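Local coordinates for hypothetical protein (Parabacteroides merdae, PDB 4OO3), which is a putative oxidoreductase that probably binds a nicotinamide dinucleotide through its N-terminal Rossmann domain, its substrate being unknown, at residues Thr16-His21 with Asp77-Lys82; Asp50-Arg55 with Trp69-Tyr74; Val344-Gly349 with Ala353-Asp358; Val373-Val378 with Trp383-Pro388. All coordinates share one frame; numbering follows the deposited sequence.

Contact 1: Thr16-His21 with Asp77-Lys82; sequences TLDPGH and DDYLEK
L17, the last residue of Rossmann-fold strand 14-17, reaches to the first residues of helix 79-86, where it meets Y79 and L80. Its CB bond does not itself point at the helix; setting CG anti to the amide nitrogen (chi1 -180°) carries the branched end there. CD1 lies in the plane of the Y79 ring at its edge, 3.8 Å from Y79 CD1, while CD2 packs 3.9 Å from L80 CD1. A branched aliphatic chain suits this place because it can touch both helix residues at once. D18 follows with left-handed backbone angles, phi 44°, as the chain leaves the strand, and its CB rests 4.1 Å from Y79 CE1, approaching the ring obliquely. P19 follows and packs on H52 of helix 47-61. On the facing side, Y79 CG sits between the backbone N and carbonyl carbon (chi1 60°), a cramped rotamer that projects the ring across the end of the strand. A tyrosine fits here because its carbon ring serves L17 while its hydroxyl reaches a polar neighbour. D18 and Y79 do not bond directly: Y104 OH, on helix 98-110, hydrogen-bonds both, and D18 OD2 stays 3.9 Å from Y79 OH.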
loop_
_atom_site.group_PDB
_atom_site.type_symbol
_atom_site.label_atom_id
_atom_site.label_comp_id
_atom_site.label_asym_id
_atom_site.label_seq_id
_atom_site.Cartn_x
_atom_site.Cartn_y
_atom_site.Cartn_z
ATOM N N THR A 16 -2.160 13.428 15.153
ATOM C CA THR A 16 -1.380 12.237 14.899
ATOM C C THR A 16 -1.560 11.309 16.080
ATOM O O THR A 16 -1.163 11.635 17.185
ATOM C CB THR A 16 0.094 12.588 14.666
ATOM O OG1 THR A 16 0.171 13.630 13.684
ATOM C CG2 THR A 16 0.865 11.363 14.175
ATOM N N LEU A 17 -2.185 10.161 15.841
ATOM C CA LEU A 17 -2.560 9.247 16.912
ATOM C C LEU A 17 -1.670 8.014 16.926
ATOM O O LEU A 17 -1.669 7.230 15.974
ATOM C CB LEU A 17 -4.012 8.829 16.747
ATOM C CG LEU A 17 -4.555 7.866 17.804
ATOM C CD1 LEU A 17 -4.568 8.493 19.190
ATOM C CD2 LEU A 17 -5.940 7.424 17.380
ATOM N N ASP A 18 -0.929 7.851 18.019
ATOM C CA ASP A 18 -0.066 6.698 18.237
ATOM C C ASP A 18 0.749 6.339 16.993
ATOM O O ASP A 18 0.622 5.239 16.464
ATOM C CB ASP A 18 -0.909 5.508 18.702
ATOM C CG ASP A 18 -0.066 4.341 19.204
ATOM O OD1 ASP A 18 1.103 4.548 19.581
ATOM O OD2 ASP A 18 -0.583 3.207 19.226
ATOM N N PRO A 19 1.581 7.280 16.514
ATOM C CA PRO A 19 2.389 7.024 15.326
ATOM C C PRO A 19 3.472 6.006 15.626
ATOM O O PRO A 19 4.107 6.074 16.676
ATOM C CB PRO A 19 3.002 8.388 15.020
ATOM C CG PRO A 19 3.105 9.048 16.349
ATOM C CD PRO A 19 1.884 8.595 17.107
ATOM N N GLY A 20 3.646 5.044 14.728
ATOM C CA GLY A 20 4.660 4.006 14.907
ATOM C C GLY A 20 5.333 3.572 13.626
ATOM O O GLY A 20 6.038 2.573 13.620
ATOM N N HIS A 21 5.130 4.335 12.553
ATOM C CA HIS A 21 5.754 4.085 11.256
ATOM C C HIS A 21 6.130 5.440 10.631
ATOM O O HIS A 21 5.525 6.459 10.959
ATOM C CB HIS A 21 4.782 3.314 10.352
ATOM C CG HIS A 21 5.411 2.779 9.103
ATOM N ND1 HIS A 21 5.406 3.471 7.912
ATOM C CD2 HIS A 21 6.078 1.626 8.861
ATOM C CE1 HIS A 21 6.039 2.771 6.990
ATOM N NE2 HIS A 21 6.460 1.648 7.542
ATOM N N ASP A 77 -0.752 7.176 29.229
ATOM C CA ASP A 77 -1.576 5.973 29.041
ATOM C C ASP A 77 -2.956 6.300 28.464
ATOM O O ASP A 77 -3.521 5.513 27.709
ATOM C CB ASP A 77 -1.772 5.235 30.370
ATOM C CG ASP A 77 -0.482 4.659 30.922
ATOM O OD1 ASP A 77 0.302 4.062 30.150
ATOM O OD2 ASP A 77 -0.265 4.793 32.146
ATOM N N ASP A 78 -3.484 7.467 28.817
ATOM C CA ASP A 78 -4.821 7.877 28.403
ATOM C C ASP A 78 -4.824 8.718 27.125
ATOM O O ASP A 78 -5.709 9.560 26.944
ATOM C CB ASP A 78 -5.482 8.671 29.538
ATOM C CG ASP A 78 -4.717 9.951 29.897
ATOM O OD1 ASP A 78 -3.549 10.112 29.477
ATOM O OD2 ASP A 78 -5.286 10.790 30.617
ATOM N N TYR A 79 -3.845 8.494 26.246
ATOM C CA TYR A 79 -3.693 9.302 25.024
ATOM C C TYR A 79 -4.971 9.349 24.170
ATOM O O TYR A 79 -5.371 10.429 23.726
ATOM C CB TYR A 79 -2.485 8.832 24.180
ATOM C CG TYR A 79 -2.567 7.393 23.701
ATOM C CD1 TYR A 79 -3.160 7.077 22.480
ATOM C CD2 TYR A 79 -2.059 6.352 24.473
ATOM C CE1 TYR A 79 -3.248 5.770 22.050
ATOM C CE2 TYR A 79 -2.143 5.039 24.051
ATOM C CZ TYR A 79 -2.734 4.756 22.841
ATOM O OH TYR A 79 -2.816 3.457 22.432
ATOM N N LEU A 80 -5.620 8.195 23.969
ATOM C CA LEU A 80 -6.826 8.121 23.131
ATOM C C LEU A 80 -7.981 8.854 23.786
ATOM O O LEU A 80 -8.674 9.639 23.149
ATOM C CB LEU A 80 -7.235 6.668 22.867
ATOM C CG LEU A 80 -8.458 6.470 21.964
ATOM C CD1 LEU A 80 -8.173 6.919 20.540
ATOM C CD2 LEU A 80 -8.904 5.022 21.985
ATOM N N GLU A 81 -8.185 8.562 25.062
ATOM C CA GLU A 81 -9.185 9.229 25.882
ATOM C C GLU A 81 -9.027 10.762 25.833
ATOM O O GLU A 81 -10.025 11.480 25.702
ATOM C CB GLU A 81 -9.080 8.673 27.309
ATOM C CG GLU A 81 -9.969 9.291 28.369
ATOM C CD GLU A 81 -9.759 8.633 29.725
ATOM O OE1 GLU A 81 -9.981 7.409 29.825
ATOM O OE2 GLU A 81 -9.369 9.330 30.686
ATOM N N LYS A 82 -7.783 11.252 25.905
ATOM C CA LYS A 82 -7.501 12.704 25.847
ATOM C C LYS A 82 -7.786 13.302 24.474
ATOM O O LYS A 82 -8.352 14.385 24.368
ATOM C CB LYS A 82 -6.047 13.019 26.243
ATOM C CG LYS A 82 -5.835 13.227 27.733
ATOM C CD LYS A 82 -6.369 14.573 28.201
ATOM C CE LYS A 82 -6.465 14.646 29.718
ATOM N NZ LYS A 82 -5.123 14.648 30.370
#

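Contact 2: Asp50-Arg55 with Trp69-Tyr74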
loop_
_atom_site.group_PDB
_atom_site.type_symbol
_atom_site.label_atom_id
_atom_site.label_comp_id
_atom_site.label_asym_id
_atom_site.label_seq_id
_atom_site.Cartn_x
_atom_site.Cartn_y
_atom_site.Cartn_z
ATOM N N ASP A 50 8.757 9.105 20.019
ATOM C CA ASP A 50 10.039 9.821 19.985
ATOM C C ASP A 50 10.624 9.809 18.583
ATOM O O ASP A 50 11.141 10.820 18.106
ATOM C CB ASP A 50 11.058 9.203 20.952
ATOM C CG ASP A 50 10.659 9.346 22.415
ATOM O OD1 ASP A 50 9.761 10.156 22.732
ATOM O OD2 ASP A 50 11.258 8.638 23.256
ATOM N N GLU A 51 10.553 8.656 17.925
ATOM C CA GLU A 51 11.035 8.539 16.554
ATOM C C GLU A 51 10.197 9.368 15.591
ATOM O O GLU A 51 10.730 9.963 14.658
ATOM C CB GLU A 51 11.045 7.082 16.104
ATOM C CG GLU A 51 12.083 6.246 16.816
ATOM C CD GLU A 51 13.483 6.741 16.550
ATOM O OE1 GLU A 51 13.924 6.635 15.393
ATOM O OE2 GLU A 51 14.132 7.238 17.492
ATOM N N HIS A 52 8.888 9.412 15.816
ATOM C CA HIS A 52 8.026 10.230 14.981
ATOM C C HIS A 52 8.396 11.702 15.113
ATOM O O HIS A 52 8.519 12.407 14.108
ATOM C CB HIS A 52 6.553 10.037 15.331
ATOM C CG HIS A 52 5.661 11.043 14.683
ATOM N ND1 HIS A 52 5.248 10.933 13.375
ATOM C CD2 HIS A 52 5.146 12.204 15.146
ATOM C CE1 HIS A 52 4.503 11.977 13.063
ATOM N NE2 HIS A 52 4.422 12.763 14.122
ATOM N N LEU A 53 8.567 12.163 16.351
ATOM C CA LEU A 53 8.893 13.565 16.606
ATOM C C LEU A 53 10.238 13.968 16.005
ATOM O O LEU A 53 10.369 15.079 15.493
ATOM C CB LEU A 53 8.864 13.871 18.110
ATOM C CG LEU A 53 7.491 13.756 18.788
ATOM C CD1 LEU A 53 7.606 14.090 20.265
ATOM C CD2 LEU A 53 6.457 14.643 18.112
ATOM N N LYS A 54 11.226 13.071 16.064
ATOM C CA LYS A 54 12.523 13.286 15.381
ATOM C C LYS A 54 12.367 13.550 13.889
ATOM O O LYS A 54 13.007 14.441 13.343
ATOM C CB LYS A 54 13.443 12.079 15.541
ATOM C CG LYS A 54 14.190 12.003 16.860
ATOM C CD LYS A 54 15.488 11.227 16.680
ATOM C CE LYS A 54 16.036 10.705 17.996
ATOM N NZ LYS A 54 15.317 9.477 18.434
ATOM N N ARG A 55 11.524 12.760 13.232
ATOM C CA ARG A 55 11.315 12.893 11.796
ATOM C C ARG A 55 10.726 14.246 11.451
ATOM O O ARG A 55 11.176 14.900 10.513
ATOM C CB ARG A 55 10.399 11.792 11.281
ATOM C CG ARG A 55 11.032 10.415 11.316
ATOM C CD ARG A 55 10.002 9.322 11.132
ATOM N NE ARG A 55 10.590 8.026 11.455
ATOM C CZ ARG A 55 10.043 7.094 12.233
ATOM N NH1 ARG A 55 8.835 7.246 12.775
ATOM N NH2 ARG A 55 10.714 5.971 12.450
ATOM N N TRP A 69 6.365 22.928 11.298
ATOM C CA TRP A 69 5.334 22.275 12.105
ATOM C C TRP A 69 5.523 22.569 13.580
ATOM O O TRP A 69 6.645 22.526 14.088
ATOM C CB TRP A 69 5.341 20.762 11.914
ATOM C CG TRP A 69 5.182 20.349 10.502
ATOM C CD1 TRP A 69 6.119 19.751 9.722
ATOM C CD2 TRP A 69 4.020 20.518 9.682
ATOM N NE1 TRP A 69 5.614 19.526 8.472
ATOM C CE2 TRP A 69 4.327 19.986 8.416
ATOM C CE3 TRP A 69 2.749 21.054 9.900
ATOM C CZ2 TRP A 69 3.411 19.978 7.362
ATOM C CZ3 TRP A 69 1.841 21.048 8.856
ATOM C CH2 TRP A 69 2.176 20.508 7.599
ATOM N N ASN A 70 4.416 22.877 14.253
ATOM C CA ASN A 70 4.387 23.031 15.698
ATOM C C ASN A 70 3.696 21.824 16.324
ATOM O O ASN A 70 2.464 21.722 16.312
ATOM C CB ASN A 70 3.653 24.306 16.072
ATOM C CG ASN A 70 3.564 24.508 17.564
ATOM O OD1 ASN A 70 4.437 24.082 18.316
ATOM N ND2 ASN A 70 2.502 25.170 18.002
ATOM N N GLU A 71 4.493 20.903 16.853
ATOM C CA GLU A 71 3.966 19.666 17.402
ATOM C C GLU A 71 3.549 19.874 18.857
ATOM O O GLU A 71 4.385 19.994 19.747
ATOM C CB GLU A 71 5.006 18.553 17.277
ATOM C CG GLU A 71 5.458 18.288 15.846
ATOM C CD GLU A 71 4.417 17.564 15.022
ATOM O OE1 GLU A 71 4.003 16.457 15.421
ATOM O OE2 GLU A 71 4.032 18.088 13.957
ATOM N N ILE A 72 2.241 19.950 19.080
ATOM C CA ILE A 72 1.689 20.058 20.419
ATOM C C ILE A 72 1.433 18.645 20.918
ATOM O O ILE A 72 0.461 18.011 20.529
ATOM C CB ILE A 72 0.387 20.873 20.423
ATOM C CG1 ILE A 72 0.635 22.265 19.827
ATOM C CG2 ILE A 72 -0.149 20.991 21.839
ATOM C CD1 ILE A 72 -0.612 22.958 19.327
ATOM N N VAL A 73 2.309 18.167 21.791
ATOM C CA VAL A 73 2.383 16.749 22.126
ATOM C C VAL A 73 1.730 16.428 23.463
ATOM O O VAL A 73 1.892 17.159 24.436
ATOM C CB VAL A 73 3.851 16.288 22.180
ATOM C CG1 VAL A 73 3.946 14.809 22.552
ATOM C CG2 VAL A 73 4.544 16.574 20.849
ATOM N N TYR A 74 0.984 15.328 23.487
ATOM C CA TYR A 74 0.507 14.728 24.720
ATOM C C TYR A 74 0.901 13.258 24.758
ATOM O O TYR A 74 0.496 12.475 23.883
ATOM C CB TYR A 74 -1.007 14.810 24.842
ATOM C CG TYR A 74 -1.459 14.194 26.137
ATOM C CD1 TYR A 74 -1.511 14.953 27.302
ATOM C CD2 TYR A 74 -1.775 12.836 26.217
ATOM C CE1 TYR A 74 -1.902 14.391 28.501
ATOM C CE2 TYR A 74 -2.164 12.265 27.411
ATOM C CZ TYR A 74 -2.224 13.047 28.549
ATOM O OH TYR A 74 -2.603 12.499 29.741
HETATM O O HOH W 1 2.603 14.756 13.853
#
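L53 and V73 meet tip to tip, joining helix 47-61 to strand 70-75 within a beta-alpha-beta crossover of the Rossmann domain. The axes of 50-55 and 70-74 come within 10.8 Å and run nearly antiparallel, at 162°, as expected when a helix returns the chain to the start of the next parallel strand. L53 places CG anti to its carbonyl carbon with CD1 continuing the chain (chi2 -180°); the other methyl, CD2, branches off and comes within 3.9 Å of V73 CG2. That V73 branch is also the one anti to its carbonyl carbon, and L53 CD1 approaches the same methyl at 4.0 Å. Beta-branched valine suits the strand, whereas leucine spans the wider distance from the helix.

The polar half of the contact uses H52 and E71. H52 has CG anti to its backbone N, turning NE2 toward the strand, and E71 bends at chi2, folding its carboxylate up toward the helix. The imidazole and carboxylate planes stand 59° apart, and a water fills the bridge between them: it lies in the ring plane at 2.7 Å from H52 NE2 and donates to E71 OE1 at 2.7 Å. H52 NE2 and E71 OE1 themselves are 3.9 Å apart. The carboxylate is therefore coupled to the buried imidazole through solvent, and its negative charge would probably stabilise positive charge on the ring, though more weakly than a direct bond.

Contact 3: Val344-Gly349 with Ala353-Asp358; sequences VEAVKG and AAYEKD
Y355 OH is the polar atom on which this contact turns: it hydrogen-bonds V169 O of the short helix 167-170, and V344 CG1 touches it at 3.4 Å, close to the plane of the ring. Y355 projects from its helix with CG anti to the backbone N (chi1 -178°), which carries the ring on toward the strand. V344 likewise holds CG1 anti to its own N, and this branch does the touching, the two side chains meeting at a slant. Two residues along the strand, A346 brings CB to the same ring obliquely, 4.0 Å from Y355 CE2 and 4.1 Å from Y355 CD2. Alternation along the strand explains the pair, since V344 and A346 both face the helix while E345 between them points away. A small alanine suits the position beside the broad ring, and a valine packs by the hydroxyl; tyrosine is fitting because its buried oxygen finds a carbonyl partner beyond this apolar patch. Helix 352-369 thus packs, through one ring, against the end of strand 341-346, which lies in the sheet between strands 326-332 and 382-386; Y355 also touches A326 of the former.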
loop_
_atom_site.group_PDB
_atom_site.type_symbol
_atom_site.label_atom_id
_atom_site.label_comp_id
_atom_site.label_asym_id
_atom_site.label_seq_id
_atom_site.Cartn_x
_atom_site.Cartn_y
_atom_site.Cartn_z
ATOM N N VAL A 344 5.311 -5.614 -23.289
ATOM C CA VAL A 344 4.145 -6.089 -24.030
ATOM C C VAL A 344 4.550 -7.345 -24.792
ATOM O O VAL A 344 5.468 -7.308 -25.608
ATOM C CB VAL A 344 3.661 -5.042 -25.055
ATOM C CG1 VAL A 344 2.507 -5.593 -25.894
ATOM C CG2 VAL A 344 3.263 -3.750 -24.355
ATOM N N GLU A 345 3.864 -8.452 -24.528
ATOM C CA GLU A 345 4.203 -9.733 -25.135
ATOM C C GLU A 345 2.993 -10.283 -25.866
ATOM O O GLU A 345 1.985 -10.611 -25.245
ATOM C CB GLU A 345 4.671 -10.715 -24.060
ATOM C CG GLU A 345 5.658 -10.102 -23.079
ATOM C CD GLU A 345 6.450 -11.132 -22.286
ATOM O OE1 GLU A 345 6.043 -12.314 -22.246
ATOM O OE2 GLU A 345 7.483 -10.752 -21.705
ATOM N N ALA A 346 3.079 -10.371 -27.187
ATOM C CA ALA A 346 1.958 -10.870 -27.968
ATOM C C ALA A 346 1.721 -12.331 -27.640
ATOM O O ALA A 346 2.662 -13.067 -27.329
ATOM C CB ALA A 346 2.213 -10.696 -29.453
ATOM N N VAL A 347 0.455 -12.734 -27.689
ATOM C CA VAL A 347 0.071 -14.126 -27.500
ATOM C C VAL A 347 0.506 -14.905 -28.740
ATOM O O VAL A 347 0.480 -14.370 -29.847
ATOM C CB VAL A 347 -1.452 -14.246 -27.255
ATOM C CG1 VAL A 347 -1.933 -15.688 -27.358
ATOM C CG2 VAL A 347 -1.807 -13.663 -25.891
ATOM N N LYS A 348 0.939 -16.151 -28.544
ATOM C CA LYS A 348 1.348 -17.015 -29.661
ATOM C C LYS A 348 0.193 -17.267 -30.637
ATOM O O LYS A 348 -0.965 -17.369 -30.224
ATOM C CB LYS A 348 1.903 -18.347 -29.148
ATOM C CG LYS A 348 0.962 -19.109 -28.229
ATOM C CD LYS A 348 1.527 -20.460 -27.846
ATOM C CE LYS A 348 0.682 -21.102 -26.763
ATOM N NZ LYS A 348 1.214 -22.441 -26.401
ATOM N N GLY A 349 0.518 -17.343 -31.928
ATOM C CA GLY A 349 -0.471 -17.599 -32.980
ATOM C C GLY A 349 -0.956 -16.368 -33.732
ATOM O O GLY A 349 -1.465 -16.487 -34.848
ATOM N N ALA A 353 2.809 -9.158 -37.721
ATOM C CA ALA A 353 3.014 -8.002 -38.594
ATOM C C ALA A 353 1.911 -6.957 -38.395
ATOM O O ALA A 353 2.188 -5.771 -38.201
ATOM C CB ALA A 353 3.066 -8.448 -40.050
ATOM N N ALA A 354 0.662 -7.417 -38.439
ATOM C CA ALA A 354 -0.501 -6.548 -38.270
ATOM C C ALA A 354 -0.633 -6.037 -36.829
ATOM O O ALA A 354 -1.108 -4.920 -36.595
ATOM C CB ALA A 354 -1.764 -7.289 -38.686
ATOM N N TYR A 355 -0.228 -6.859 -35.866
ATOM C CA TYR A 355 -0.244 -6.451 -34.465
ATOM C C TYR A 355 0.715 -5.276 -34.236
ATOM O O TYR A 355 0.378 -4.330 -33.537
ATOM C CB TYR A 355 0.101 -7.629 -33.539
ATOM C CG TYR A 355 0.055 -7.260 -32.074
ATOM C CD1 TYR A 355 -1.149 -6.916 -31.467
ATOM C CD2 TYR A 355 1.210 -7.232 -31.302
ATOM C CE1 TYR A 355 -1.203 -6.559 -30.136
ATOM C CE2 TYR A 355 1.167 -6.877 -29.967
ATOM C CZ TYR A 355 -0.043 -6.538 -29.389
ATOM O OH TYR A 355 -0.098 -6.179 -28.067
ATOM N N GLU A 356 1.893 -5.333 -34.850
ATOM C CA GLU A 356 2.900 -4.284 -34.678
ATOM C C GLU A 356 2.431 -2.916 -35.192
ATOM O O GLU A 356 2.852 -1.876 -34.672
ATOM C CB GLU A 356 4.212 -4.690 -35.358
ATOM C CG GLU A 356 5.364 -3.728 -35.092
ATOM C CD GLU A 356 6.733 -4.356 -35.282
ATOM O OE1 GLU A 356 6.821 -5.587 -35.484
ATOM O OE2 GLU A 356 7.731 -3.610 -35.218
ATOM N N LYS A 357 1.561 -2.924 -36.200
ATOM C CA LYS A 357 0.994 -1.688 -36.744
ATOM C C LYS A 357 -0.095 -1.111 -35.834
ATOM O O LYS A 357 -0.199 0.107 -35.682
ATOM C CB LYS A 357 0.440 -1.917 -38.152
ATOM C CG LYS A 357 1.482 -2.431 -39.136
ATOM C CD LYS A 357 1.183 -2.022 -40.572
ATOM C CE LYS A 357 -0.190 -2.493 -41.033
ATOM N NZ LYS A 357 -0.427 -2.192 -42.472
ATOM N N ASP A 358 -0.906 -1.984 -35.237
ATOM C CA ASP A 358 -1.889 -1.563 -34.228
ATOM C C ASP A 358 -1.156 -0.998 -33.019
ATOM O O ASP A 358 -1.586 -0.012 -32.418
ATOM C CB ASP A 358 -2.765 -2.743 -33.781
ATOM C CG ASP A 358 -3.653 -3.277 -34.896
ATOM O OD1 ASP A 358 -4.296 -2.470 -35.600
ATOM O OD2 ASP A 358 -3.708 -4.513 -35.063
#

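Contact 4: Val373-Val378 with Trp383-Pro388; sequences VALNKV and WQVEIP
V385 is the centre of the apolar side, met by a methyl of V373 and one of L375. V385 CG1, anti to its backbone N (chi1 -179°), lies 3.5 Å from V373 CG1, and V385 CG2 lies 3.6 Å from L375 CD2, each pair meeting obliquely. V373 also sets CG2 against P388 CD at 3.9 Å. L359 and M363 of helix 352-369 cover L375, and L159 of helix 155-164 touches V385, so aliphatic side chains suit this helix-covered face. Farther along, W383 lays its indole obliquely beside K377, whose aliphatic stem is the useful part: K377 CB is 3.7 Å from W383 NE1. The lysine's charged end heads for E356, a long and weak ion pair. Between the strands the backbone is tied by two reciprocal pairs. N376 N donates to Q384 O at 2.9 Å, N-H...O 163°, and Q384 N returns to N376 O at 2.8 Å; A374 and E386 do the same, with E386 N to A374 O at 2.7 Å. The face carrying A374, N376, Q384 and E386 is the more polar one. The alternating hydrogen-bonded and non-hydrogen-bonded pairs are those of an antiparallel beta hairpin, with 374-379 as one of the two edge strands of the mixed sheet.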
loop_
_atom_site.group_PDB
_atom_site.type_symbol
_atom_site.label_atom_id
_atom_site.label_comp_id
_atom_site.label_asym_id
_atom_site.label_seq_id
_atom_site.Cartn_x
_atom_site.Cartn_y
_atom_site.Cartn_z
ATOM N N VAL A 373 7.366 8.462 -23.686
ATOM C CA VAL A 373 7.184 7.022 -23.583
ATOM C C VAL A 373 7.063 6.407 -24.979
ATOM O O VAL A 373 6.166 6.765 -25.748
ATOM C CB VAL A 373 5.953 6.669 -22.712
ATOM C CG1 VAL A 373 5.706 5.168 -22.691
ATOM C CG2 VAL A 373 6.147 7.185 -21.291
ATOM N N ALA A 374 7.981 5.493 -25.291
ATOM C CA ALA A 374 8.020 4.811 -26.583
ATOM C C ALA A 374 8.202 3.306 -26.392
ATOM O O ALA A 374 8.323 2.824 -25.260
ATOM C CB ALA A 374 9.147 5.373 -27.433
ATOM N N LEU A 375 8.216 2.569 -27.500
ATOM C CA LEU A 375 8.382 1.115 -27.473
ATOM C C LEU A 375 9.683 0.687 -28.136
ATOM O O LEU A 375 10.106 1.275 -29.123
ATOM C CB LEU A 375 7.221 0.424 -28.181
ATOM C CG LEU A 375 5.889 0.328 -27.445
ATOM C CD1 LEU A 375 4.906 -0.456 -28.298
ATOM C CD2 LEU A 375 6.041 -0.327 -26.082
ATOM N N ASN A 376 10.298 -0.351 -27.575
ATOM C CA ASN A 376 11.513 -0.947 -28.108
ATOM C C ASN A 376 11.265 -2.427 -28.306
ATOM O O ASN A 376 10.990 -3.134 -27.341
ATOM C CB ASN A 376 12.678 -0.785 -27.123
ATOM C CG ASN A 376 13.430 0.521 -27.299
ATOM O OD1 ASN A 376 13.415 1.384 -26.417
ATOM N ND2 ASN A 376 14.112 0.663 -28.431
ATOM N N LYS A 377 11.352 -2.894 -29.546
ATOM C CA LYS A 377 11.280 -4.321 -29.822
ATOM C C LYS A 377 12.514 -4.939 -29.176
ATOM O O LYS A 377 13.621 -4.447 -29.379
ATOM C CB LYS A 377 11.255 -4.579 -31.331
ATOM C CG LYS A 377 10.783 -5.966 -31.737
ATOM C CD LYS A 377 10.741 -6.091 -33.254
ATOM C CE LYS A 377 10.579 -7.532 -33.720
ATOM N NZ LYS A 377 9.170 -8.007 -33.654
ATOM N N VAL A 378 12.319 -5.971 -28.361
ATOM C CA VAL A 378 13.435 -6.632 -27.662
ATOM C C VAL A 378 13.442 -8.136 -27.922
ATOM O O VAL A 378 14.103 -8.892 -27.211
ATOM C CB VAL A 378 13.401 -6.364 -26.136
ATOM C CG1 VAL A 378 13.705 -4.902 -25.840
ATOM C CG2 VAL A 378 12.060 -6.771 -25.531
ATOM N N TRP A 383 7.874 -6.383 -26.733
ATOM C CA TRP A 383 8.286 -4.975 -26.725
ATOM C C TRP A 383 8.414 -4.439 -25.306
ATOM O O TRP A 383 7.493 -4.583 -24.500
ATOM C CB TRP A 383 7.263 -4.110 -27.461
ATOM C CG TRP A 383 7.210 -4.345 -28.936
ATOM C CD1 TRP A 383 7.844 -3.623 -29.904
ATOM C CD2 TRP A 383 6.482 -5.372 -29.612
ATOM N NE1 TRP A 383 7.556 -4.138 -31.142
ATOM C CE2 TRP A 383 6.723 -5.214 -30.992
ATOM C CE3 TRP A 383 5.648 -6.413 -29.185
ATOM C CZ2 TRP A 383 6.157 -6.058 -31.952
ATOM C CZ3 TRP A 383 5.086 -7.257 -30.145
ATOM C CH2 TRP A 383 5.345 -7.070 -31.511
ATOM N N GLN A 384 9.547 -3.813 -25.004
ATOM C CA GLN A 384 9.703 -3.089 -23.753
ATOM C C GLN A 384 9.153 -1.672 -23.898
ATOM O O GLN A 384 9.383 -1.020 -24.911
ATOM C CB GLN A 384 11.170 -3.013 -23.345
ATOM C CG GLN A 384 11.387 -2.221 -22.062
ATOM C CD GLN A 384 12.727 -2.487 -21.410
ATOM O OE1 GLN A 384 13.487 -3.357 -21.839
ATOM N NE2 GLN A 384 13.025 -1.733 -20.357
ATOM N N VAL A 385 8.451 -1.202 -22.872
ATOM C CA VAL A 385 7.961 0.171 -22.830
ATOM C C VAL A 385 9.041 1.071 -22.250
ATOM O O VAL A 385 9.271 1.082 -21.050
ATOM C CB VAL A 385 6.674 0.305 -21.991
ATOM C CG1 VAL A 385 6.173 1.749 -21.990
ATOM C CG2 VAL A 385 5.590 -0.626 -22.521
ATOM N N GLU A 386 9.700 1.825 -23.120
ATOM C CA GLU A 386 10.744 2.755 -22.723
ATOM C C GLU A 386 10.118 3.914 -21.946
ATOM O O GLU A 386 9.263 4.616 -22.462
ATOM C CB GLU A 386 11.458 3.270 -23.977
ATOM C CG GLU A 386 12.802 3.946 -23.744
ATOM C CD GLU A 386 13.383 4.556 -25.018
ATOM O OE1 GLU A 386 12.814 4.351 -26.115
ATOM O OE2 GLU A 386 14.414 5.251 -24.923
ATOM N N ILE A 387 10.550 4.102 -20.705
ATOM C CA ILE A 387 10.012 5.134 -19.825
ATOM C C ILE A 387 11.117 6.112 -19.442
ATOM O O ILE A 387 12.111 5.705 -18.843
ATOM C CB ILE A 387 9.453 4.509 -18.536
ATOM C CG1 ILE A 387 8.327 3.524 -18.863
ATOM C CG2 ILE A 387 8.941 5.588 -17.585
ATOM C CD1 ILE A 387 8.086 2.490 -17.786
ATOM N N PRO A 388 10.955 7.403 -19.783
ATOM C CA PRO A 388 11.908 8.433 -19.359
ATOM C C PRO A 388 12.174 8.457 -17.847
ATOM O O PRO A 388 11.262 8.230 -17.047
ATOM C CB PRO A 388 11.226 9.727 -19.783
ATOM C CG PRO A 388 10.433 9.343 -20.981
ATOM C CD PRO A 388 9.969 7.935 -20.743
#

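In the fold
Contacts 1 and 2 belong to the Rossmann domain and share its parallel sheet, with P19 and T16 touching H52 between them. Contacts 3 and 4 lie in the C-terminal domain, with centres about 45 to 55 Å from those of the first two. There strands 341-346 and 382-386 are neighbours, V344 N probably bonding W383 O, and helix 352-369, which supplies one side of contact 3, also packs on contact 4 through E356 and Y355 against W383. Contact 3 is the most buried, while the others are partly so. Contact 4 depends on backbone hydrogen bonds, as two adjacent strands must; the three helix-to-strand contacts have none across them and rely on side chains, contact 2 adding a bridging water.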